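Local structure of 361aa long hypothetical D-aminopeptidase (2DRH) at residues Leu303-Ser306 against Val307-Pro310. The protein is of unproven function but is probably an aminopeptidase of the S58 (DmpA-like) kind. Sequence-based numbering, arbitrary orientation.
Sequences LPDS and VISP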
loop_
_atom_site.group_PDB
_atom_site.type_symbol
_atom_site.label_atom_id
_atom_site.label_comp_id
_atom_site.label_asym_id
_atom_site.label_seq_id
_atom_site.Cartn_x
_atom_site.Cartn_y
_atom_site.Cartn_z
ATOM N N LEU A 303 3.038 9.488 -21.198
ATOM C CA LEU A 303 3.890 10.653 -21.028
ATOM C C LEU A 303 4.952 10.348 -19.985
ATOM O O LEU A 303 4.678 9.677 -18.989
ATOM C CB LEU A 303 3.065 11.848 -20.548
ATOM C CG LEU A 303 1.994 12.400 -21.492
ATOM C CD1 LEU A 303 1.060 13.310 -20.724
ATOM C CD2 LEU A 303 2.658 13.145 -22.642
ATOM N N PRO A 304 6.185 10.827 -20.202
ATOM C CA PRO A 304 7.245 10.575 -19.224
ATOM C C PRO A 304 6.903 11.358 -17.963
ATOM O O PRO A 304 6.488 12.513 -18.044
ATOM C CB PRO A 304 8.491 11.111 -19.922
ATOM C CG PRO A 304 7.938 12.229 -20.762
ATOM C CD PRO A 304 6.698 11.604 -21.345
ATOM N N ASP A 305 7.070 10.734 -16.803
ATOM C CA ASP A 305 6.749 11.389 -15.539
ATOM C C ASP A 305 7.323 12.787 -15.368
ATOM O O ASP A 305 6.733 13.627 -14.700
ATOM C CB ASP A 305 7.188 10.502 -14.371
ATOM C CG ASP A 305 6.305 9.290 -14.217
ATOM O OD1 ASP A 305 5.125 9.463 -13.857
ATOM O OD2 ASP A 305 6.776 8.162 -14.470
ATOM N N SER A 306 8.465 13.046 -15.989
ATOM C CA SER A 306 9.110 14.351 -15.872
ATOM C C SER A 306 8.312 15.499 -16.492
ATOM O O SER A 306 8.600 16.669 -16.226
ATOM C CB SER A 306 10.497 14.310 -16.517
ATOM O OG SER A 306 10.388 14.188 -17.925
ATOM N N VAL A 307 7.311 15.187 -17.308
ATOM C CA VAL A 307 6.532 16.253 -17.933
ATOM C C VAL A 307 5.066 16.332 -17.512
ATOM O O VAL A 307 4.298 17.091 -18.104
ATOM C CB VAL A 307 6.572 16.146 -19.486
ATOM C CG1 VAL A 307 8.014 16.020 -19.966
ATOM C CG2 VAL A 307 5.741 14.972 -19.951
ATOM N N ILE A 308 4.669 15.586 -16.481
ATOM C CA ILE A 308 3.263 15.604 -16.090
ATOM C C ILE A 308 2.819 16.448 -14.902
ATOM O O ILE A 308 1.667 16.342 -14.475
ATOM C CB ILE A 308 2.746 14.171 -15.875
ATOM C CG1 ILE A 308 3.480 13.515 -14.704
ATOM C CG2 ILE A 308 2.935 13.359 -17.151
ATOM C CD1 ILE A 308 3.107 12.055 -14.504
ATOM N N SER A 309 3.695 17.293 -14.371
ATOM C CA SER A 309 3.316 18.124 -13.229
ATOM C C SER A 309 2.111 19.012 -13.549
ATOM O O SER A 309 1.264 19.263 -12.680
ATOM C CB SER A 309 4.507 18.960 -12.757
ATOM O OG SER A 309 5.517 18.117 -12.222
ATOM N N PRO A 310 2.012 19.503 -14.804
ATOM C CA PRO A 310 0.871 20.343 -15.161
ATOM C C PRO A 310 -0.434 19.577 -14.945
ATOM O O PRO A 310 -1.437 20.154 -14.522
ATOM C CB PRO A 310 1.130 20.655 -16.634
ATOM C CG PRO A 310 2.611 20.736 -16.682
ATOM C CD PRO A 310 3.021 19.523 -15.882
HETATM O O HOH W 1 6.361 18.190 -15.089
#
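Val307 N gives a nearly straight hydrogen bond (2.9 Å, 171° at the hydrogen) to Pro304 O. One residue on, Ile308 N makes a weak bond of 3.4 Å to Asp305 O; the i to i+3 pattern, firm in the first bond and weak in the second, is that of the short 3-10 segment 305-307. Water 1 continues the run, donating to Ser306 O and accepting from Ser309 N. Apolar contacts line the turn. Val307 sets CG2 against the CG and CD side of the Pro304 ring, 3.6 Å from Pro304 CG. Ile308 divides its branches: CG2 packs against Leu303 CB at 3.7 Å, whereas CG1, set between the backbone N and the carbonyl carbon (chi1 64°), runs beside Asp305 and brings CD1 to 3.3 Å from Asp305 OD1. With an alanine at Ile308, both branches go, which is likely to leave a gap beside Leu303 CB and take the CD1 methyl away from Asp305 OD1. That carboxylate is held from helix 252-268 by salt bridges from OD1 to Arg257 and OD2 to Arg253, and by a hydrogen bond from Gln254 NE2 to OD1. The turn links strand 298-302 to helix 309-328, with Ile308 as N-cap residue; a second subunit packs on Pro304 through Glu296, and the backbone N of Asn275 of a third subunit hydrogen-bonds Ser309 OG at the helix start.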